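Aclacinomycin oxidoreductase (AknOx) (Streptomyces galilaeus, PDB 2IPI) oxidises the terminal sugar of aclacinomycins in two successive oxygen-dependent steps, using a bicovalently attached FAD and releasing hydrogen peroxide. Local coordinates at residues Glu393-Tyr399 with Ile419-Ser425; Thr361-Gly365 with Ile441-Tyr445; Ser288-Tyr294 with Leu304-Asp310. All blocks are in the same frame, centred on the assembly; numbering follows the deposited sequence.

In the fold
All three contacts reach one seven-stranded antiparallel sheet. Contact 1 is buried and the most central, its middle about 12 Å from the centre of the chain, and it pairs strands 391-398 and 420-428 under the bound aclacinomycin. Contact 3 pairs 290-296 with 302-310 further across the same sheet and is only partly buried; Phe293 N lies 2.7 Å from Leu396 O, which ties it to contact 1. Contact 2, also buried, instead sets helix 434-448 against strand 360-368, an edge strand of the sheet within this chain, where Met424 N approaches Lys364 O at 2.6 Å. Backbone ladders dominate contacts 1 and 3, whereas side chains make contact 2, with lysine methylenes against a tyrosine ring.

Contact 1 (Glu393-Tyr399 with Ile419-Ser425); sequences EVSLYSY and IIKVWMS. With AKY (methyl (2S,4R)-2-ethyl-2,5,7-trihydroxy-6,11-dioxo-4-{[2,3,6-trideoxy-4-O-{2,6-dideoxy-4-O-[(2S,6S)-6-methyl-5-oxotetrahydro-2h -pyran-2-yl]-alpha-D-lyxo-hexopyranosyl}-3-(dimethylamino)-D-ribo-hexopyranosyl]oxy}-1,2,3,4,6,11-hexahydrotetracene-1-c arboxylate), chain E.
Tyr397 and Trp423 stand side by side on one face of an antiparallel strand pair, within the seven-stranded sheet of this oxygen-dependent FAD-linked oxidoreductase, which has a berberine-bridge-enzyme-like C-terminal region. The strand segments run at 158° to each other and alternate hydrogen-bonded pairs (Glu393 with Ser425, Ser395 with Trp423, Tyr397 with Lys421) with non-hydrogen-bonded ones. Tyr397 N to Lys421 O, at 2.8 Å, is the shortest of the cross-strand backbone bonds.

Tyr397, an active-site proton acceptor, holds CG beside its own N, anti to the carbonyl carbon (chi1 -57°). Its ring presents an edge to Lys421 O, while OH reaches the terminal sugar of the ligand, 3.2 Å from AKY C40. Trp423 takes a different first torsion, with CG opposite its backbone N (chi1 -174°). The methyl-bearing end of that sugar lies over one indole face, and Ser425 CB covers the opposite face toward its rim. Tyr469, another proton acceptor, and Phe91 also meet this indole, while Tyr469 OH and Thr427 OG1 hydrogen-bond the ligand.

Along the same face, Ser395 OG donates to the syn lone pair of Glu393 OE2 at 2.8 Å, which gives the carboxylate a fixed partner beside the pocket. Leu396 and Val422 point together from the other face, Leu396 CD2 meeting Val422 CG1 at 3.8 Å, in a small apolar patch that Trp372 also touches.

At the far end, the bent Lys421 chain passes obliquely over the Tyr399 ring. Lys421 CE sits 3.9 Å from the ring centroid as a CH-pi contact, and the ammonium goes on to hydrogen-bond Tyr367 OH. One water joins the two side chains: it lies 2.9 Å from Tyr399 OH and accepts a weak bond from Lys421 NZ.

Contact 2 (Thr361-Gly365 with Ile441-Tyr445); sequences TKSKG and IREIY
Lys364 lies across one face of the Tyr445 ring, and this crossing is one of two that make up most of the contact. The strand carrying the lysine and the helix carrying the tyrosine run in nearly the same direction, 13° apart, with segment axes 9.2 Å from each other. This is a helix packed on an edge strand of the sheet within this chain, and side chains must bridge the gap.

Tyr445 extends toward the strand with CG opposite its backbone N (chi1 -161°). The Lys364 chain crosses its ring slantwise: Lys364 CE stands 3.8 Å from the centroid and 22° off the normal, a CH-pi contact, and Lys364 CD is 3.4 Å from Tyr445 CG. The ammonium lies further off, so any cation-pi attraction is at most weak.

At the ring's edge, in its plane, is Gly365 O. The modelled Tyr445 OH is placed to donate to it at 2.6 Å, but this hydroxyl crowds another atom, so the bond's length is doubtful. Face and edge of the one ring thus engage neighbouring residues of the strand.

One helical turn earlier, Ile441 meets Lys362 at about a right angle. The ethyl branch does the touching, and Ile441 CD1 presses unusually tightly on Lys362 CG, 3.3 Å away.

Both ammonium groups find their charge partners elsewhere: Lys362 in Glu92 and Asp471, Lys364 in Asp471 and Asp473. Asp473 also binds Arg442, whose NE is 5.4 Å from Lys364 NZ. The three carboxylates probably balance the cluster of positive groups and favour protonated lysines, while the lysine methylenes supply apolar surface for the helix.

Contact 3 (Ser288-Tyr294 with Leu304-Asp310); sequences SMHSVFY and LLDIQID
His290 and Gln308 form the first of three hydrogen-bonded backbone pairs, followed by Val292 with Asp306 and Tyr294 with Leu304. Six N-H...O bonds result. Asp306 N to Val292 O is the straightest, with an angle of 174° at the hydrogen over 2.9 Å. The CA-H groups of Ile307, Ser291 and Phe293 add contacts to carbonyl oxygens between these pairs, and that of Met289 does so just past the His290-Gln308 pair.

Among side chains, polar pairing is slight. The His290 ring and the Gln308 amide stand side by side with planes 59° apart, and Gln308 NE2 gives His290 ND1 only a weak, bent bond of 3.4 Å.

The ladder closes a beta hairpin of nearly antiparallel strands, 290-296 and 302-310. Its outer neighbours are strands 391-398 and 248-256.

Apolar contacts form on both faces of the hairpin. On one, Leu305 CG sits centrally over the Phe293 ring, 3.7 Å from the centroid and 6° off its normal. Leu304 O approaches the edge of that same ring, and Trp255 meets it from the adjoining strand.

On the other face, Leu304 CD2 lies at the edge of the Tyr294 ring, in its plane, 3.6 Å from Tyr294 CD1. Tyr294 also borders the bound aclacinomycin, and Val292 packs against the catalytic Tyr397.

At the Met289 end of the pair, Met289 CB touches Ile309 CD1 at 3.8 Å, beside helix 316-327.

Contact 1 (Glu393-Tyr399 with Ile419-Ser425)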
loop_
_atom_site.group_PDB
_atom_site.type_symbol
_atom_site.label_atom_id
_atom_site.label_comp_id
_atom_site.label_asym_id
_atom_site.label_seq_id
_atom_site.Cartn_x
_atom_site.Cartn_y
_atom_site.Cartn_z
ATOM N N GLU A 393 -5.719 -16.506 -3.329
ATOM C CA GLU A 393 -4.749 -16.226 -4.385
ATOM C C GLU A 393 -3.484 -15.581 -3.818
ATOM O O GLU A 393 -3.503 -14.973 -2.753
ATOM C CB GLU A 393 -5.341 -15.351 -5.484
ATOM C CG GLU A 393 -5.923 -14.004 -5.069
ATOM C CD GLU A 393 -5.077 -12.881 -5.663
ATOM O OE1 GLU A 393 -5.609 -11.899 -6.223
ATOM O OE2 GLU A 393 -3.844 -13.046 -5.538
ATOM N N VAL A 394 -2.431 -15.759 -4.604
ATOM C CA VAL A 394 -1.129 -15.176 -4.363
ATOM C C VAL A 394 -0.722 -14.244 -5.489
ATOM O O VAL A 394 -0.595 -14.648 -6.638
ATOM C CB VAL A 394 -0.046 -16.275 -4.244
ATOM C CG1 VAL A 394 1.328 -15.628 -4.124
ATOM C CG2 VAL A 394 -0.415 -17.215 -3.101
ATOM N N SER A 395 -0.487 -12.985 -5.142
ATOM C CA SER A 395 -0.018 -12.030 -6.144
ATOM C C SER A 395 1.466 -11.754 -5.960
ATOM O O SER A 395 1.944 -11.487 -4.851
ATOM C CB SER A 395 -0.820 -10.740 -6.034
ATOM O OG SER A 395 -2.189 -10.954 -6.290
ATOM N N LEU A 396 2.227 -11.804 -7.035
ATOM C CA LEU A 396 3.635 -11.460 -6.999
ATOM C C LEU A 396 3.839 -10.182 -7.816
ATOM O O LEU A 396 3.423 -10.148 -8.974
ATOM C CB LEU A 396 4.545 -12.565 -7.537
ATOM C CG LEU A 396 4.201 -13.993 -7.114
ATOM C CD1 LEU A 396 4.968 -15.002 -7.971
ATOM C CD2 LEU A 396 4.508 -14.192 -5.640
ATOM N N TYR A 397 4.451 -9.175 -7.202
ATOM C CA TYR A 397 4.723 -7.898 -7.848
ATOM C C TYR A 397 6.193 -7.702 -8.180
ATOM O O TYR A 397 7.062 -7.864 -7.321
ATOM C CB TYR A 397 4.270 -6.724 -6.951
ATOM C CG TYR A 397 2.808 -6.840 -6.612
ATOM C CD1 TYR A 397 2.356 -7.719 -5.619
ATOM C CD2 TYR A 397 1.875 -6.081 -7.293
ATOM C CE1 TYR A 397 1.008 -7.818 -5.324
ATOM C CE2 TYR A 397 0.529 -6.177 -7.002
ATOM C CZ TYR A 397 0.098 -7.047 -6.019
ATOM O OH TYR A 397 -1.249 -7.126 -5.738
ATOM N N SER A 398 6.459 -7.347 -9.434
ATOM C CA SER A 398 7.805 -6.889 -9.767
ATOM C C SER A 398 8.062 -5.650 -8.891
ATOM O O SER A 398 7.122 -4.862 -8.712
ATOM C CB SER A 398 7.970 -6.601 -11.249
ATOM O OG SER A 398 7.140 -5.531 -11.675
ATOM N N TYR A 399 9.255 -5.524 -8.352
ATOM C CA TYR A 399 9.589 -4.477 -7.381
ATOM C C TYR A 399 11.057 -4.098 -7.502
ATOM O O TYR A 399 11.746 -4.419 -8.477
ATOM C CB TYR A 399 9.289 -4.930 -5.955
ATOM C CG TYR A 399 8.991 -3.834 -4.956
ATOM C CD1 TYR A 399 9.727 -3.750 -3.776
ATOM C CD2 TYR A 399 7.996 -2.883 -5.145
ATOM C CE1 TYR A 399 9.493 -2.763 -2.827
ATOM C CE2 TYR A 399 7.746 -1.896 -4.204
ATOM C CZ TYR A 399 8.494 -1.839 -3.048
ATOM O OH TYR A 399 8.241 -0.852 -2.118
ATOM N N ILE A 419 13.301 -7.607 -4.373
ATOM C CA ILE A 419 13.163 -7.768 -5.816
ATOM C C ILE A 419 11.711 -8.008 -6.208
ATOM O O ILE A 419 11.320 -7.758 -7.355
ATOM C CB ILE A 419 14.016 -8.933 -6.343
ATOM C CG1 ILE A 419 13.495 -10.321 -5.971
ATOM C CG2 ILE A 419 15.475 -8.794 -5.908
ATOM C CD1 ILE A 419 14.479 -11.448 -6.240
ATOM N N ILE A 420 10.918 -8.513 -5.261
ATOM C CA ILE A 420 9.515 -8.820 -5.463
ATOM C C ILE A 420 8.694 -8.614 -4.199
ATOM O O ILE A 420 9.176 -8.890 -3.104
ATOM C CB ILE A 420 9.342 -10.277 -5.933
ATOM C CG1 ILE A 420 9.972 -10.586 -7.293
ATOM C CG2 ILE A 420 7.872 -10.669 -5.962
ATOM C CD1 ILE A 420 10.432 -12.020 -7.442
ATOM N N LYS A 421 7.462 -8.136 -4.332
ATOM C CA LYS A 421 6.554 -8.021 -3.193
ATOM C C LYS A 421 5.377 -8.986 -3.350
ATOM O O LYS A 421 4.849 -9.116 -4.457
ATOM C CB LYS A 421 6.027 -6.598 -3.106
ATOM C CG LYS A 421 6.230 -5.923 -1.754
ATOM C CD LYS A 421 5.080 -4.947 -1.551
ATOM C CE LYS A 421 5.599 -3.527 -1.753
ATOM N NZ LYS A 421 5.365 -2.628 -0.611
ATOM N N VAL A 422 4.936 -9.615 -2.267
ATOM C CA VAL A 422 3.802 -10.543 -2.402
ATOM C C VAL A 422 2.657 -10.143 -1.484
ATOM O O VAL A 422 2.856 -9.616 -0.394
ATOM C CB VAL A 422 4.189 -12.017 -2.167
ATOM C CG1 VAL A 422 5.647 -12.275 -2.538
ATOM C CG2 VAL A 422 3.957 -12.462 -0.736
ATOM N N TRP A 423 1.427 -10.365 -1.921
ATOM C CA TRP A 423 0.224 -10.085 -1.143
ATOM C C TRP A 423 -0.731 -11.268 -1.226
ATOM O O TRP A 423 -1.221 -11.554 -2.321
ATOM C CB TRP A 423 -0.493 -8.838 -1.654
ATOM C CG TRP A 423 -1.665 -8.351 -0.848
ATOM C CD1 TRP A 423 -1.606 -7.860 0.422
ATOM C CD2 TRP A 423 -3.043 -8.303 -1.239
ATOM N NE1 TRP A 423 -2.868 -7.510 0.841
ATOM C CE2 TRP A 423 -3.770 -7.773 -0.160
ATOM C CE3 TRP A 423 -3.747 -8.658 -2.397
ATOM C CZ2 TRP A 423 -5.149 -7.586 -0.194
ATOM C CZ3 TRP A 423 -5.113 -8.471 -2.435
ATOM C CH2 TRP A 423 -5.817 -7.938 -1.343
ATOM N N MET A 424 -0.999 -11.940 -0.108
ATOM C CA MET A 424 -1.906 -13.095 -0.197
ATOM C C MET A 424 -3.231 -12.813 0.496
ATOM O O MET A 424 -3.275 -12.169 1.544
ATOM C CB MET A 424 -1.298 -14.343 0.427
ATOM C CG MET A 424 0.171 -14.547 0.093
ATOM S SD MET A 424 0.743 -16.080 0.859
ATOM C CE MET A 424 2.351 -16.214 0.095
ATOM N N SER A 425 -4.302 -13.322 -0.117
ATOM C CA SER A 425 -5.637 -13.052 0.369
ATOM C C SER A 425 -6.624 -14.197 0.136
ATOM O O SER A 425 -6.354 -15.099 -0.648
ATOM C CB SER A 425 -6.203 -11.798 -0.321
ATOM O OG SER A 425 -6.484 -12.075 -1.688
HETATM O O15 AKY E . -0.421 -3.815 -3.483
HETATM C C42 AKY E . -1.610 -4.029 -3.786
HETATM C C40 AKY E . -1.958 -4.050 -5.294
HETATM C C38 AKY E . -3.350 -4.421 -5.610
HETATM C C39 AKY E . -2.696 -4.593 -2.782
HETATM C C41 AKY E . -2.682 -5.467 -1.763
HETATM O O14 AKY E . -4.030 -4.444 -3.210
HETATM C C37 AKY E . -4.226 -4.944 -4.527
HETATM O O13 AKY E . -5.563 -4.863 -4.950
HETATM C C35 AKY E . -6.379 -5.941 -4.599
HETATM C C34 AKY E . -6.705 -6.850 -5.788
HETATM C C36 AKY E . -5.657 -6.883 -6.760
HETATM O O11 AKY E . -8.038 -6.549 -6.473
HETATM C C33 AKY E . -7.610 -5.494 -3.831
HETATM O O12 AKY E . -7.381 -4.635 -2.599
HETATM C C32 AKY E . -8.676 -5.102 -4.645
HETATM C C31 AKY E . -9.113 -6.153 -5.473
HETATM O O7 AKY E . -12.739 -11.271 -7.158
HETATM C C7 AKY E . -14.142 -11.034 -7.284
HETATM C C8 AKY E . -14.407 -10.287 -8.532
HETATM C C9 AKY E . -14.432 -11.226 -9.711
HETATM O O9 AKY E . -13.276 -11.987 -9.628
HETATM C C13 AKY E . -14.557 -10.424 -10.956
HETATM C C14 AKY E . -13.298 -9.556 -10.979
HETATM C C20 AKY E . -14.788 -12.382 -7.295
HETATM C C19 AKY E . -15.443 -12.933 -8.399
HETATM C C10 AKY E . -15.660 -12.044 -9.599
HETATM C C11 AKY E . -16.069 -14.176 -8.306
HETATM C C18 AKY E . -16.065 -14.882 -7.103
HETATM C C17 AKY E . -15.419 -14.342 -5.984
HETATM C C6 AKY E . -14.786 -13.110 -6.105
HETATM O O6 AKY E . -14.158 -12.559 -5.045
HETATM C C12 AKY E . -16.754 -16.113 -7.015
HETATM O O3 AKY E . -17.327 -16.620 -8.003
HETATM C C15 AKY E . -16.802 -16.786 -5.768
HETATM C C1 AKY E . -17.539 -17.964 -5.662
HETATM C C2 AKY E . -17.664 -18.642 -4.448
HETATM C C3 AKY E . -17.016 -18.113 -3.332
HETATM C C16 AKY E . -16.156 -16.242 -4.636
HETATM C C5 AKY E . -15.461 -15.017 -4.742
HETATM O O5 AKY E . -14.905 -14.433 -3.791
HETATM C C4 AKY E . -16.276 -16.937 -3.424
HETATM O O4 AKY E . -15.685 -16.475 -2.292
HETATM O O18 AKY E . -9.594 -7.328 -4.801
HETATM C C45 AKY E . -12.163 -10.487 -6.104
HETATM C C43 AKY E . -16.878 -11.178 -9.290
HETATM O O16 AKY E . -17.129 -10.801 -8.139
HETATM O O17 AKY E . -17.744 -10.817 -10.281
HETATM C C44 AKY E . -19.036 -11.336 -9.939
HETATM O O19 AKY E . -12.464 -9.117 -6.198
HETATM C C47 AKY E . -9.927 -9.689 -5.237
HETATM N N11 AKY E . -9.531 -9.977 -3.847
HETATM C C52 AKY E . -8.205 -10.412 -3.570
HETATM C C51 AKY E . -10.133 -9.212 -2.807
HETATM C C46 AKY E . -10.653 -10.706 -6.108
HETATM C C48 AKY E . -10.253 -8.261 -5.678
HETATM C C49 AKY E . -11.751 -8.018 -5.603
HETATM C C50 AKY E . -12.355 -7.229 -4.435
HETATM O O HOH W 1 6.007 0.612 -0.940
#

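Contact 2 (Thr361-Gly365 with Ile441-Tyr445)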
loop_
_atom_site.group_PDB
_atom_site.type_symbol
_atom_site.label_atom_id
_atom_site.label_comp_id
_atom_site.label_asym_id
_atom_site.label_seq_id
_atom_site.Cartn_x
_atom_site.Cartn_y
_atom_site.Cartn_z
ATOM N N THR A 361 -12.663 -9.675 3.296
ATOM C CA THR A 361 -11.312 -10.091 2.965
ATOM C C THR A 361 -10.396 -10.255 4.182
ATOM O O THR A 361 -10.561 -9.652 5.232
ATOM C CB THR A 361 -10.588 -9.093 2.028
ATOM O OG1 THR A 361 -10.382 -7.871 2.766
ATOM C CG2 THR A 361 -11.411 -8.737 0.806
ATOM N N LYS A 362 -9.392 -11.092 4.005
ATOM C CA LYS A 362 -8.249 -11.250 4.879
ATOM C C LYS A 362 -6.978 -11.329 4.055
ATOM O O LYS A 362 -6.926 -12.127 3.113
ATOM C CB LYS A 362 -8.401 -12.491 5.770
ATOM C CG LYS A 362 -7.285 -12.707 6.776
ATOM C CD LYS A 362 -6.722 -11.450 7.385
ATOM C CE LYS A 362 -6.672 -11.345 8.894
ATOM N NZ LYS A 362 -5.512 -10.494 9.320
ATOM N N SER A 363 -5.953 -10.522 4.353
ATOM C CA SER A 363 -4.740 -10.625 3.540
ATOM C C SER A 363 -3.456 -10.435 4.330
ATOM O O SER A 363 -3.428 -9.976 5.477
ATOM C CB SER A 363 -4.776 -9.632 2.367
ATOM O OG SER A 363 -5.306 -8.391 2.780
ATOM N N LYS A 364 -2.351 -10.843 3.691
ATOM C CA LYS A 364 -1.027 -10.827 4.295
ATOM C C LYS A 364 0.065 -10.859 3.238
ATOM O O LYS A 364 0.028 -11.646 2.282
ATOM C CB LYS A 364 -0.818 -11.992 5.264
ATOM C CG LYS A 364 -1.734 -13.167 4.981
ATOM C CD LYS A 364 -1.516 -14.269 5.982
ATOM C CE LYS A 364 -1.112 -13.797 7.355
ATOM N NZ LYS A 364 -2.183 -13.896 8.382
ATOM N N GLY A 365 1.071 -10.002 3.438
ATOM C CA GLY A 365 2.129 -9.850 2.480
ATOM C C GLY A 365 3.524 -10.216 2.907
ATOM O O GLY A 365 3.710 -10.796 3.983
ATOM N N ILE A 441 -6.261 -18.699 4.490
ATOM C CA ILE A 441 -5.187 -17.731 4.284
ATOM C C ILE A 441 -4.060 -17.905 5.294
ATOM O O ILE A 441 -2.886 -17.672 5.009
ATOM C CB ILE A 441 -5.669 -16.264 4.360
ATOM C CG1 ILE A 441 -6.800 -15.992 5.344
ATOM C CG2 ILE A 441 -6.054 -15.776 2.973
ATOM C CD1 ILE A 441 -6.369 -15.912 6.792
ATOM N N ARG A 442 -4.435 -18.319 6.513
ATOM C CA ARG A 442 -3.369 -18.431 7.507
ATOM C C ARG A 442 -2.474 -19.623 7.203
ATOM O O ARG A 442 -1.256 -19.531 7.339
ATOM C CB ARG A 442 -3.964 -18.546 8.909
ATOM C CG ARG A 442 -4.559 -17.252 9.423
ATOM C CD ARG A 442 -5.719 -17.567 10.370
ATOM N NE ARG A 442 -6.029 -16.390 11.172
ATOM C CZ ARG A 442 -7.098 -16.159 11.898
ATOM N NH1 ARG A 442 -8.069 -17.050 11.969
ATOM N NH2 ARG A 442 -7.191 -15.013 12.566
ATOM N N GLU A 443 -3.092 -20.725 6.808
ATOM C CA GLU A 443 -2.377 -21.936 6.437
ATOM C C GLU A 443 -1.374 -21.743 5.313
ATOM O O GLU A 443 -0.240 -22.204 5.439
ATOM C CB GLU A 443 -3.394 -23.007 6.017
ATOM C CG GLU A 443 -3.950 -23.834 7.166
ATOM C CD GLU A 443 -5.395 -24.233 6.928
ATOM O OE1 GLU A 443 -6.082 -24.640 7.898
ATOM O OE2 GLU A 443 -5.854 -24.134 5.768
ATOM N N ILE A 444 -1.712 -21.090 4.190
ATOM C CA ILE A 444 -0.713 -20.923 3.143
ATOM C C ILE A 444 0.504 -20.112 3.593
ATOM O O ILE A 444 1.652 -20.414 3.253
ATOM C CB ILE A 444 -1.236 -20.190 1.880
ATOM C CG1 ILE A 444 -2.724 -19.916 1.870
ATOM C CG2 ILE A 444 -0.760 -20.935 0.633
ATOM C CD1 ILE A 444 -3.169 -18.906 0.831
ATOM N N TYR A 445 0.210 -19.060 4.353
ATOM C CA TYR A 445 1.246 -18.154 4.824
ATOM C C TYR A 445 2.246 -18.825 5.764
ATOM O O TYR A 445 3.453 -18.763 5.521
ATOM C CB TYR A 445 0.596 -16.972 5.545
ATOM C CG TYR A 445 1.485 -15.756 5.674
ATOM C CD1 TYR A 445 2.081 -15.425 6.877
ATOM C CD2 TYR A 445 1.707 -14.928 4.581
ATOM C CE1 TYR A 445 2.896 -14.307 6.996
ATOM C CE2 TYR A 445 2.514 -13.813 4.691
ATOM C CZ TYR A 445 3.104 -13.507 5.895
ATOM O OH TYR A 445 3.902 -12.393 5.995
#

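Contact 3 (Ser288-Tyr294 with Leu304-Asp310)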
loop_
_atom_site.group_PDB
_atom_site.type_symbol
_atom_site.label_atom_id
_atom_site.label_comp_id
_atom_site.label_asym_id
_atom_site.label_seq_id
_atom_site.Cartn_x
_atom_site.Cartn_y
_atom_site.Cartn_z
ATOM N N SER A 288 11.262 0.486 -16.134
ATOM C CA SER A 288 9.978 1.106 -16.424
ATOM C C SER A 288 8.853 0.088 -16.572
ATOM O O SER A 288 7.712 0.515 -16.751
ATOM C CB SER A 288 10.088 1.961 -17.693
ATOM O OG SER A 288 10.914 3.077 -17.396
ATOM N N MET A 289 9.158 -1.198 -16.487
ATOM C CA MET A 289 8.120 -2.241 -16.569
ATOM C C MET A 289 7.499 -2.533 -15.217
ATOM O O MET A 289 8.185 -2.504 -14.188
ATOM C CB MET A 289 8.734 -3.530 -17.142
ATOM C CG MET A 289 7.760 -4.520 -17.768
ATOM S SD MET A 289 8.413 -6.196 -17.999
ATOM C CE MET A 289 8.234 -6.858 -16.344
ATOM N N HIS A 290 6.203 -2.821 -15.159
ATOM C CA HIS A 290 5.557 -3.328 -13.955
ATOM C C HIS A 290 4.750 -4.584 -14.289
ATOM O O HIS A 290 4.150 -4.657 -15.371
ATOM C CB HIS A 290 4.661 -2.260 -13.334
ATOM C CG HIS A 290 3.932 -2.664 -12.090
ATOM N ND1 HIS A 290 2.577 -2.942 -12.087
ATOM C CD2 HIS A 290 4.332 -2.842 -10.814
ATOM C CE1 HIS A 290 2.178 -3.267 -10.874
ATOM N NE2 HIS A 290 3.236 -3.216 -10.080
ATOM N N SER A 291 4.734 -5.560 -13.382
ATOM C CA SER A 291 3.845 -6.702 -13.537
ATOM C C SER A 291 3.335 -7.181 -12.175
ATOM O O SER A 291 4.033 -7.070 -11.176
ATOM C CB SER A 291 4.482 -7.882 -14.263
ATOM O OG SER A 291 5.400 -8.585 -13.458
ATOM N N VAL A 292 2.130 -7.719 -12.231
ATOM C CA VAL A 292 1.464 -8.426 -11.154
ATOM C C VAL A 292 1.147 -9.852 -11.611
ATOM O O VAL A 292 0.506 -10.022 -12.646
ATOM C CB VAL A 292 0.172 -7.725 -10.725
ATOM C CG1 VAL A 292 -0.493 -8.482 -9.582
ATOM C CG2 VAL A 292 0.471 -6.288 -10.330
ATOM N N PHE A 293 1.625 -10.839 -10.866
ATOM C CA PHE A 293 1.323 -12.230 -11.271
ATOM C C PHE A 293 0.223 -12.715 -10.339
ATOM O O PHE A 293 0.476 -12.930 -9.163
ATOM C CB PHE A 293 2.555 -13.114 -11.259
ATOM C CG PHE A 293 2.505 -14.318 -12.207
ATOM C CD1 PHE A 293 3.661 -15.012 -12.501
ATOM C CD2 PHE A 293 1.313 -14.713 -12.785
ATOM C CE1 PHE A 293 3.634 -16.096 -13.377
ATOM C CE2 PHE A 293 1.259 -15.793 -13.645
ATOM C CZ PHE A 293 2.427 -16.480 -13.924
ATOM N N TYR A 294 -0.994 -12.849 -10.868
ATOM C CA TYR A 294 -2.098 -13.273 -10.024
ATOM C C TYR A 294 -2.170 -14.810 -10.034
ATOM O O TYR A 294 -2.659 -15.372 -11.005
ATOM C CB TYR A 294 -3.447 -12.705 -10.453
ATOM C CG TYR A 294 -3.538 -11.201 -10.473
ATOM C CD1 TYR A 294 -3.559 -10.513 -11.684
ATOM C CD2 TYR A 294 -3.598 -10.473 -9.289
ATOM C CE1 TYR A 294 -3.643 -9.132 -11.712
ATOM C CE2 TYR A 294 -3.680 -9.091 -9.308
ATOM C CZ TYR A 294 -3.702 -8.435 -10.525
ATOM O OH TYR A 294 -3.786 -7.068 -10.540
ATOM N N LEU A 304 -2.729 -15.535 -13.953
ATOM C CA LEU A 304 -2.596 -14.460 -14.941
ATOM C C LEU A 304 -1.427 -13.552 -14.612
ATOM O O LEU A 304 -1.279 -13.059 -13.496
ATOM C CB LEU A 304 -3.920 -13.712 -15.002
ATOM C CG LEU A 304 -4.106 -12.519 -15.912
ATOM C CD1 LEU A 304 -5.572 -12.461 -16.338
ATOM C CD2 LEU A 304 -3.704 -11.239 -15.199
ATOM N N LEU A 305 -0.586 -13.328 -15.601
ATOM C CA LEU A 305 0.552 -12.415 -15.503
ATOM C C LEU A 305 0.181 -11.104 -16.206
ATOM O O LEU A 305 0.026 -11.130 -17.430
ATOM C CB LEU A 305 1.771 -13.056 -16.130
ATOM C CG LEU A 305 3.196 -12.895 -15.645
ATOM C CD1 LEU A 305 4.138 -12.505 -16.789
ATOM C CD2 LEU A 305 3.302 -11.881 -14.508
ATOM N N ASP A 306 0.030 -10.016 -15.471
ATOM C CA ASP A 306 -0.399 -8.726 -16.008
ATOM C C ASP A 306 0.760 -7.741 -16.046
ATOM O O ASP A 306 1.211 -7.217 -15.030
ATOM C CB ASP A 306 -1.572 -8.193 -15.193
ATOM C CG ASP A 306 -2.202 -6.931 -15.748
ATOM O OD1 ASP A 306 -3.230 -6.497 -15.192
ATOM O OD2 ASP A 306 -1.691 -6.359 -16.729
ATOM N N ILE A 307 1.265 -7.455 -17.239
ATOM C CA ILE A 307 2.497 -6.704 -17.402
ATOM C C ILE A 307 2.277 -5.357 -18.080
ATOM O O ILE A 307 1.428 -5.204 -18.965
ATOM C CB ILE A 307 3.508 -7.568 -18.190
ATOM C CG1 ILE A 307 4.041 -6.897 -19.456
ATOM C CG2 ILE A 307 2.952 -8.949 -18.528
ATOM C CD1 ILE A 307 5.031 -7.766 -20.215
ATOM N N GLN A 308 3.030 -4.325 -17.680
ATOM C CA GLN A 308 2.827 -3.055 -18.386
ATOM C C GLN A 308 4.131 -2.269 -18.487
ATOM O O GLN A 308 5.050 -2.511 -17.712
ATOM C CB GLN A 308 1.734 -2.229 -17.719
ATOM C CG GLN A 308 2.132 -1.601 -16.394
ATOM C CD GLN A 308 0.941 -1.086 -15.608
ATOM O OE1 GLN A 308 0.339 -0.052 -15.934
ATOM N NE2 GLN A 308 0.606 -1.827 -14.559
ATOM N N ILE A 309 4.207 -1.346 -19.441
ATOM C CA ILE A 309 5.388 -0.520 -19.639
ATOM C C ILE A 309 5.038 0.736 -20.447
ATOM O O ILE A 309 4.022 0.772 -21.138
ATOM C CB ILE A 309 6.518 -1.274 -20.375
ATOM C CG1 ILE A 309 7.890 -0.659 -20.200
ATOM C CG2 ILE A 309 6.171 -1.411 -21.859
ATOM C CD1 ILE A 309 9.077 -1.573 -20.377
ATOM N N ASP A 310 5.887 1.755 -20.355
ATOM C CA ASP A 310 5.680 2.992 -21.117
ATOM C C ASP A 310 5.813 2.660 -22.597
ATOM O O ASP A 310 6.896 2.287 -23.059
ATOM C CB ASP A 310 6.673 4.036 -20.653
ATOM C CG ASP A 310 6.982 5.206 -21.542
ATOM O OD1 ASP A 310 6.100 5.715 -22.262
ATOM O OD2 ASP A 310 8.159 5.654 -21.499
#